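Local coordinates for putative cellulase CEL6 (Mycobacterium tuberculosis, PDB 1UP3), which probably hydrolyses internal beta-1,4-glucosidic bonds of cellulose, as an endoglucanase of glycoside hydrolase family 6, at residues A[4-9]-A[245-250]; A[9-14]-A[61-66]; A[89-94]-A[98-103]. All blocks are in the same frame, centred on the assembly; numbering follows the deposited sequence.

Contact 1 (A[4-9]-A[245-250]); sequences PLAGKP and PTTATA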
loop_
_atom_site.group_PDB
_atom_site.type_symbol
_atom_site.label_atom_id
_atom_site.label_comp_id
_atom_site.label_asym_id
_atom_site.label_seq_id
_atom_site.Cartn_x
_atom_site.Cartn_y
_atom_site.Cartn_z
ATOM N N PRO A 4 5.957 -11.084 -11.843
ATOM C CA PRO A 4 4.566 -10.963 -12.300
ATOM C C PRO A 4 4.152 -9.524 -12.665
ATOM O O PRO A 4 3.106 -9.292 -13.260
ATOM C CB PRO A 4 3.761 -11.474 -11.087
ATOM C CG PRO A 4 4.607 -11.181 -9.907
ATOM C CD PRO A 4 6.030 -11.381 -10.387
ATOM N N LEU A 5 4.975 -8.549 -12.320
ATOM C CA LEU A 5 4.621 -7.146 -12.497
ATOM C C LEU A 5 5.216 -6.544 -13.765
ATOM O O LEU A 5 4.975 -5.384 -14.064
ATOM C CB LEU A 5 5.093 -6.310 -11.302
ATOM C CG LEU A 5 4.601 -6.781 -9.937
ATOM C CD1 LEU A 5 4.934 -5.751 -8.855
ATOM C CD2 LEU A 5 3.109 -7.035 -9.949
ATOM N N ALA A 6 6.025 -7.324 -14.492
ATOM C CA ALA A 6 6.691 -6.821 -15.682
ATOM C C ALA A 6 5.732 -7.075 -16.857
ATOM O O ALA A 6 4.782 -7.816 -16.733
ATOM C CB ALA A 6 8.030 -7.504 -15.857
ATOM N N GLY A 7 5.908 -6.434 -17.985
ATOM C CA GLY A 7 4.995 -6.816 -19.070
ATOM C C GLY A 7 3.698 -6.042 -19.269
ATOM O O GLY A 7 3.192 -6.058 -20.390
ATOM N N LYS A 8 3.155 -5.336 -18.268
ATOM C CA LYS A 8 2.251 -4.243 -18.653
ATOM C C LYS A 8 2.267 -3.069 -17.734
ATOM O O LYS A 8 2.694 -3.196 -16.581
ATOM C CB LYS A 8 0.847 -4.745 -18.875
ATOM C CG LYS A 8 0.242 -5.325 -17.692
ATOM C CD LYS A 8 -0.988 -6.170 -18.070
ATOM C CE LYS A 8 -1.440 -7.014 -16.922
ATOM N NZ LYS A 8 -0.386 -8.047 -16.606
ATOM N N PRO A 9 1.837 -1.916 -18.220
ATOM C CA PRO A 9 1.895 -0.748 -17.367
ATOM C C PRO A 9 0.949 -0.878 -16.187
ATOM O O PRO A 9 -0.031 -1.604 -16.264
ATOM C CB PRO A 9 1.479 0.405 -18.277
ATOM C CG PRO A 9 0.689 -0.226 -19.360
ATOM C CD PRO A 9 1.273 -1.613 -19.555
ATOM N N PRO A 245 6.478 4.689 -10.645
ATOM C CA PRO A 245 6.351 3.226 -10.638
ATOM C C PRO A 245 7.057 2.571 -11.819
ATOM O O PRO A 245 6.971 3.035 -12.970
ATOM C CB PRO A 245 4.834 3.001 -10.625
ATOM C CG PRO A 245 4.299 4.244 -9.983
ATOM C CD PRO A 245 5.177 5.346 -10.430
ATOM N N THR A 246 7.749 1.476 -11.519
ATOM C CA THR A 246 8.609 0.786 -12.487
ATOM C C THR A 246 9.016 -0.588 -11.996
ATOM O O THR A 246 9.090 -0.830 -10.796
ATOM C CB THR A 246 9.861 1.628 -12.821
ATOM O OG1 THR A 246 10.631 0.992 -13.864
ATOM C CG2 THR A 246 10.824 1.764 -11.637
ATOM N N THR A 247 9.338 -1.484 -12.927
ATOM C CA THR A 247 9.978 -2.745 -12.565
ATOM C C THR A 247 11.494 -2.702 -12.772
ATOM O O THR A 247 12.173 -3.686 -12.467
ATOM C CB THR A 247 9.399 -3.948 -13.326
ATOM O OG1 THR A 247 9.521 -3.712 -14.741
ATOM C CG2 THR A 247 7.922 -4.113 -13.017
ATOM N N ALA A 248 12.036 -1.592 -13.249
ATOM C CA ALA A 248 13.485 -1.460 -13.389
ATOM C C ALA A 248 14.070 -1.029 -12.061
ATOM O O ALA A 248 14.385 0.131 -11.856
ATOM C CB ALA A 248 13.843 -0.477 -14.519
ATOM N N THR A 249 14.240 -1.979 -11.158
ATOM C CA THR A 249 14.690 -1.682 -9.807
ATOM C C THR A 249 16.146 -2.045 -9.613
ATOM O O THR A 249 16.766 -2.730 -10.456
ATOM C CB THR A 249 13.937 -2.496 -8.783
ATOM O OG1 THR A 249 14.221 -3.886 -8.997
ATOM C CG2 THR A 249 12.441 -2.375 -8.932
ATOM N N ALA A 250 16.657 -1.644 -8.451
ATOM C CA ALA A 250 18.061 -1.833 -8.084
ATOM C C ALA A 250 18.238 -2.899 -7.014
ATOM O O ALA A 250 19.320 -3.042 -6.438
ATOM C CB ALA A 250 18.714 -0.475 -7.660
#
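The methyl CG2 of T247 sits over one face of the flat peptide that joins L5 to A6. T247 CG2 is 3.4 Å from L5 O and almost straight above that oxygen, well off the peptide plane, so a methyl rests on a polar group. No hydrogen bond crosses between 4-9 and 245-250. The same methyl also touches the side chain of L5, with L5 CB 4.0 Å from T247 CG2. T247 presents it this way because CG2 is anti to the carbonyl carbon, while OG1 stands between the backbone N and the carbonyl carbon (chi1 57°). That places the hydroxyl alongside the A6 methyl, with A6 CB 4.2 Å from T247 OG1. On the 245-250 side the backbone is shaped by an ST turn in which A248 N donates to T246 OG1 at 3.0 Å, and A248 is the centre of an inverse gamma turn. L5 inserts its side chain against A154 and Y156 of strand 153-158 and A256 of strand 254-258. The arrangement belongs to the distorted beta/alpha barrel of glycoside hydrolase family 6: an N-terminal loop packed on the loop that leads into the last strand, 254-258.

Contact 2 (A[9-14]-A[61-66]); sequences PFYVDP and TGAAQA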
loop_
_atom_site.group_PDB
_atom_site.type_symbol
_atom_site.label_atom_id
_atom_site.label_comp_id
_atom_site.label_asym_id
_atom_site.label_seq_id
_atom_site.Cartn_x
_atom_site.Cartn_y
_atom_site.Cartn_z
ATOM N N PRO A 9 1.837 -1.916 -18.220
ATOM C CA PRO A 9 1.895 -0.748 -17.367
ATOM C C PRO A 9 0.949 -0.878 -16.187
ATOM O O PRO A 9 -0.031 -1.604 -16.264
ATOM C CB PRO A 9 1.479 0.405 -18.277
ATOM C CG PRO A 9 0.689 -0.226 -19.360
ATOM C CD PRO A 9 1.273 -1.613 -19.555
ATOM N N PHE A 10 1.265 -0.169 -15.105
ATOM C CA PHE A 10 0.366 -0.093 -13.975
ATOM C C PHE A 10 -0.812 0.835 -14.322
ATOM O O PHE A 10 -0.666 1.844 -15.023
ATOM C CB PHE A 10 1.115 0.372 -12.721
ATOM C CG PHE A 10 2.229 -0.562 -12.321
ATOM C CD1 PHE A 10 1.943 -1.829 -11.886
ATOM C CD2 PHE A 10 3.557 -0.163 -12.423
ATOM C CE1 PHE A 10 2.941 -2.712 -11.532
ATOM C CE2 PHE A 10 4.589 -1.067 -12.095
ATOM C CZ PHE A 10 4.277 -2.323 -11.663
ATOM N N TYR A 11 -1.983 0.490 -13.805
ATOM C CA TYR A 11 -3.216 1.224 -14.122
ATOM C C TYR A 11 -3.289 2.599 -13.484
ATOM O O TYR A 11 -3.101 2.731 -12.281
ATOM C CB TYR A 11 -4.392 0.395 -13.661
ATOM C CG TYR A 11 -5.777 0.951 -13.961
ATOM C CD1 TYR A 11 -6.155 1.298 -15.237
ATOM C CD2 TYR A 11 -6.721 1.056 -12.954
ATOM C CE1 TYR A 11 -7.463 1.777 -15.498
ATOM C CE2 TYR A 11 -7.972 1.528 -13.200
ATOM C CZ TYR A 11 -8.343 1.893 -14.476
ATOM O OH TYR A 11 -9.622 2.378 -14.700
ATOM N N VAL A 12 -3.579 3.605 -14.309
ATOM C CA VAL A 12 -3.847 4.948 -13.837
ATOM C C VAL A 12 -5.366 5.071 -13.608
ATOM O O VAL A 12 -6.159 4.960 -14.562
ATOM C CB VAL A 12 -3.367 5.953 -14.821
ATOM C CG1 VAL A 12 -3.756 7.371 -14.355
ATOM C CG2 VAL A 12 -1.854 5.832 -15.020
ATOM N N ASP A 13 -5.755 5.314 -12.362
ATOM C CA ASP A 13 -7.158 5.474 -11.966
ATOM C C ASP A 13 -7.688 6.783 -12.567
ATOM O O ASP A 13 -7.231 7.876 -12.189
ATOM C CB ASP A 13 -7.220 5.531 -10.446
ATOM C CG ASP A 13 -8.633 5.658 -9.908
ATOM O OD1 ASP A 13 -9.574 5.882 -10.712
ATOM O OD2 ASP A 13 -8.833 5.659 -8.660
ATOM N N PRO A 14 -8.620 6.716 -13.514
ATOM C CA PRO A 14 -9.094 7.942 -14.179
ATOM C C PRO A 14 -10.028 8.797 -13.305
ATOM O O PRO A 14 -10.376 9.901 -13.730
ATOM C CB PRO A 14 -9.855 7.393 -15.404
ATOM C CG PRO A 14 -10.353 6.107 -14.938
ATOM C CD PRO A 14 -9.294 5.507 -14.030
ATOM N N THR A 61 -10.758 -4.254 -11.516
ATOM C CA THR A 61 -9.814 -5.141 -12.206
ATOM C C THR A 61 -10.202 -5.292 -13.686
ATOM O O THR A 61 -9.362 -5.370 -14.578
ATOM C CB THR A 61 -9.647 -6.497 -11.546
ATOM O OG1 THR A 61 -10.874 -7.203 -11.512
ATOM C CG2 THR A 61 -9.221 -6.360 -10.097
ATOM N N GLY A 62 -11.494 -5.306 -13.946
ATOM C CA GLY A 62 -11.981 -5.364 -15.314
ATOM C C GLY A 62 -11.671 -4.093 -16.097
ATOM O O GLY A 62 -11.339 -4.165 -17.294
ATOM N N ALA A 63 -11.758 -2.924 -15.448
ATOM C CA ALA A 63 -11.400 -1.669 -16.093
ATOM C C ALA A 63 -9.912 -1.624 -16.414
ATOM O O ALA A 63 -9.508 -1.169 -17.483
ATOM C CB ALA A 63 -11.777 -0.476 -15.225
ATOM N N ALA A 64 -9.107 -2.131 -15.493
ATOM C CA ALA A 64 -7.671 -2.153 -15.708
ATOM C C ALA A 64 -7.336 -3.059 -16.888
ATOM O O ALA A 64 -6.557 -2.687 -17.766
ATOM C CB ALA A 64 -6.974 -2.590 -14.447
ATOM N N GLN A 65 -7.967 -4.211 -16.937
ATOM C CA GLN A 65 -7.787 -5.154 -18.062
ATOM C C GLN A 65 -8.185 -4.523 -19.379
ATOM O O GLN A 65 -7.489 -4.721 -20.399
ATOM C CB GLN A 65 -8.571 -6.425 -17.847
ATOM C CG GLN A 65 -8.446 -7.447 -18.946
ATOM C CD GLN A 65 -8.944 -8.795 -18.512
ATOM O OE1 GLN A 65 -10.129 -8.933 -18.250
ATOM N NE2 GLN A 65 -8.041 -9.769 -18.377
ATOM N N ALA A 66 -9.270 -3.770 -19.368
ATOM C CA ALA A 66 -9.716 -3.053 -20.586
ATOM C C ALA A 66 -8.728 -1.997 -21.051
ATOM O O ALA A 66 -8.762 -1.586 -22.219
ATOM C CB ALA A 66 -11.107 -2.455 -20.363
#
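The extended chain at Y11 passes one flank of the helical turn at A64, with Y11 CA 5.8 Å from A64 CA, and no backbone hydrogen bond joins the two. What fills the gap is the tyrosine ring. Its CG is anti to the backbone N (chi1 -177°), which swings the ring up alongside the helix and turns one face toward A64. The CA of A64 stands 3.9 Å from the centroid of the Y11 ring and only 15° off the ring normal, a CH-pi contact in which the helix backbone itself does the touching. The methyl of A64 lies over the same face nearer the root of the ring, with A64 CB 3.8 Å from Y11 CG. The A64 side chain ends at CB, and A64 CA itself lies 3.8 Å above the plane of the Y11 ring, offset toward the rim. At the far end of the tyrosine, Y11 OH reaches A63 CB at 3.6 Å. A64 thus lies against the root and face of the ring, A63 at its hydroxyl end. The hydroxyl finds its polar partner elsewhere: it is hydrogen-bonded to O3 of a bound polyethylene-glycol-like molecule, probably from the crystallisation liquor, in a pocket to which Y11, D13, P14 and A63 all contribute. Y60, a turn earlier on the helix, meets the Y11 ring edge-to-face. The loop 9-14, where D13 makes a salt bridge with R262 through OD2, lies between helix 50-66, on which Y11 packs, and the start of strand 72-75, where F10 touches V72; Y11 is also tied by backbone hydrogen bonding to M70, in the connection between that helix and strand, and helix 17-24 follows.

Contact 3 (A[89-94]-A[98-103]); sequences GGFATG and RGWIDA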
loop_
_atom_site.group_PDB
_atom_site.type_symbol
_atom_site.label_atom_id
_atom_site.label_comp_id
_atom_site.label_asym_id
_atom_site.label_seq_id
_atom_site.Cartn_x
_atom_site.Cartn_y
_atom_site.Cartn_z
ATOM N N GLY A 89 -10.179 2.589 12.162
ATOM C CA GLY A 89 -11.178 2.032 11.253
ATOM C C GLY A 89 -11.075 0.517 11.204
ATOM O O GLY A 89 -10.776 -0.119 12.212
ATOM N N GLY A 90 -11.305 -0.043 10.025
ATOM C CA GLY A 90 -11.343 -1.483 9.881
ATOM C C GLY A 90 -12.664 -2.094 10.326
ATOM O O GLY A 90 -13.550 -1.425 10.904
ATOM N N PHE A 91 -12.800 -3.366 10.019
ATOM C CA PHE A 91 -13.955 -4.133 10.414
ATOM C C PHE A 91 -13.977 -4.372 11.921
ATOM O O PHE A 91 -12.939 -4.384 12.590
ATOM C CB PHE A 91 -14.036 -5.426 9.614
ATOM C CG PHE A 91 -14.474 -5.178 8.212
ATOM C CD1 PHE A 91 -15.830 -5.039 7.919
ATOM C CD2 PHE A 91 -13.567 -5.025 7.209
ATOM C CE1 PHE A 91 -16.254 -4.745 6.646
ATOM C CE2 PHE A 91 -13.999 -4.725 5.924
ATOM C CZ PHE A 91 -15.324 -4.595 5.653
ATOM N N ALA A 92 -15.173 -4.607 12.434
ATOM C CA ALA A 92 -15.343 -4.735 13.874
ATOM C C ALA A 92 -14.747 -6.027 14.425
ATOM O O ALA A 92 -14.131 -5.991 15.490
ATOM C CB ALA A 92 -16.808 -4.630 14.235
ATOM N N THR A 93 -14.902 -7.137 13.708
ATOM C CA THR A 93 -14.475 -8.439 14.185
ATOM C C THR A 93 -13.757 -9.225 13.093
ATOM O O THR A 93 -13.861 -8.927 11.901
ATOM C CB THR A 93 -15.675 -9.291 14.635
ATOM O OG1 THR A 93 -16.473 -9.621 13.501
ATOM C CG2 THR A 93 -16.570 -8.538 15.582
ATOM N N GLY A 94 -13.053 -10.253 13.512
ATOM C CA GLY A 94 -12.419 -11.171 12.605
ATOM C C GLY A 94 -13.382 -11.895 11.687
ATOM O O GLY A 94 -13.076 -12.110 10.514
ATOM N N ARG A 98 -13.028 -11.785 7.681
ATOM C CA ARG A 98 -12.965 -12.962 6.826
ATOM C C ARG A 98 -14.009 -12.964 5.720
ATOM O O ARG A 98 -13.755 -13.376 4.584
ATOM C CB ARG A 98 -13.029 -14.236 7.653
ATOM C CG ARG A 98 -11.888 -14.416 8.572
ATOM C CD ARG A 98 -12.265 -15.342 9.670
ATOM N NE ARG A 98 -11.839 -16.672 9.342
ATOM C CZ ARG A 98 -10.707 -17.184 9.828
ATOM N NH1 ARG A 98 -9.955 -16.476 10.671
ATOM N NH2 ARG A 98 -10.327 -18.394 9.483
ATOM N N GLY A 99 -15.184 -12.501 6.016
ATOM C CA GLY A 99 -16.227 -12.436 5.011
ATOM C C GLY A 99 -15.880 -11.440 3.917
ATOM O O GLY A 99 -16.154 -11.653 2.731
ATOM N N TRP A 100 -15.254 -10.354 4.340
ATOM C CA TRP A 100 -14.758 -9.327 3.424
ATOM C C TRP A 100 -13.708 -9.880 2.477
ATOM O O TRP A 100 -13.810 -9.661 1.273
ATOM C CB TRP A 100 -14.177 -8.183 4.218
ATOM C CG TRP A 100 -13.828 -6.922 3.438
ATOM C CD1 TRP A 100 -14.700 -6.066 2.805
ATOM C CD2 TRP A 100 -12.515 -6.320 3.311
ATOM N NE1 TRP A 100 -14.012 -4.984 2.295
ATOM C CE2 TRP A 100 -12.682 -5.103 2.597
ATOM C CE3 TRP A 100 -11.223 -6.665 3.758
ATOM C CZ2 TRP A 100 -11.600 -4.248 2.296
ATOM C CZ3 TRP A 100 -10.173 -5.840 3.465
ATOM C CH2 TRP A 100 -10.368 -4.626 2.743
ATOM N N ILE A 101 -12.710 -10.594 3.015
ATOM C CA ILE A 101 -11.691 -11.232 2.195
ATOM C C ILE A 101 -12.335 -12.242 1.195
ATOM O O ILE A 101 -11.933 -12.285 0.033
ATOM C CB ILE A 101 -10.646 -11.970 3.107
ATOM C CG1 ILE A 101 -9.790 -10.954 3.875
ATOM C CG2 ILE A 101 -9.831 -12.912 2.278
ATOM C CD1 ILE A 101 -8.965 -9.999 2.971
ATOM N N ASP A 102 -13.342 -13.015 1.634
ATOM C CA ASP A 102 -13.997 -13.934 0.718
ATOM C C ASP A 102 -14.604 -13.190 -0.444
ATOM O O ASP A 102 -14.547 -13.655 -1.596
ATOM C CB ASP A 102 -15.104 -14.736 1.405
ATOM C CG ASP A 102 -14.585 -15.699 2.434
ATOM O OD1 ASP A 102 -13.389 -16.035 2.436
ATOM O OD2 ASP A 102 -15.343 -16.190 3.320
ATOM N N ALA A 103 -15.234 -12.073 -0.132
ATOM C CA ALA A 103 -15.881 -11.248 -1.156
ATOM C C ALA A 103 -14.874 -10.613 -2.110
ATOM O O ALA A 103 -15.089 -10.598 -3.314
ATOM C CB ALA A 103 -16.737 -10.191 -0.499
#
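F91, reached just after G90, whose nitrogen is held by Q46 OE1, sends its ring across to the indole of W100 and makes the main side-chain contact. The edge of the phenyl, at CE2 and CZ, comes down on one face of the five-membered ring of W100, with the centroids 4.4 Å apart and the planes at 50°: an edge-to-face pair, well short of perpendicular. The fit is tight, with F91 CE2 3.3 Å from W100 CG and F91 CZ 3.3 Å from W100 CD1. W100 offers that face because its CG lies anti to the backbone N (chi1 -170°), carrying the indole off the helix toward the incoming loop. Around the pair, P50 at the start of helix 50-66 touches both rings, and the indole NE1 makes a weak hydrogen bond to F48 O. The loop that carries F91 joins strand 72-75 to helix 94-108, and so forms part of the beta-alpha-beta crossover to the parallel strand 113-117. Past A92 it reaches T93, which stands at the N-cap of helix 94-108; its OG1 accepts from D96 N, taking up an amide that the first turn cannot bond within the helix. G94 then begins the helix proper. Its carbonyl accepts from R98 N at 2.9 Å, the i to i+4 bond of the first turn. The same oxygen is overlaid by the aliphatic part of the R98 side chain, with R98 CG 3.2 Å from G94 O, so methylenes flank the carbonyl that the backbone N already engages. Beyond them the arginine chain bends at chi3 (96°), and R98 forms a cation-pi contact with Y142 on helix 130-147.

Contacts 1 and 2 share P9 and form one continuous patch: the ring of F10, carried by contact 2, packs against P245, T246 and T247 of contact 1. Contact 3 lies apart, its centre about 31 Å from that of contact 1, on the opposite side of the chain's centre. All three are partly buried and well away from that centre. Helix 50-66 serves two of them, its late turn in contact 2 and, through P50, its first turn beside contact 3. Chemistry follows place: contact 1 sets loop on loop, contact 2 a loop on a late helix turn, and contact 3 a loop on the helix it starts, the only one of the three with a hydrogen bond across its segments.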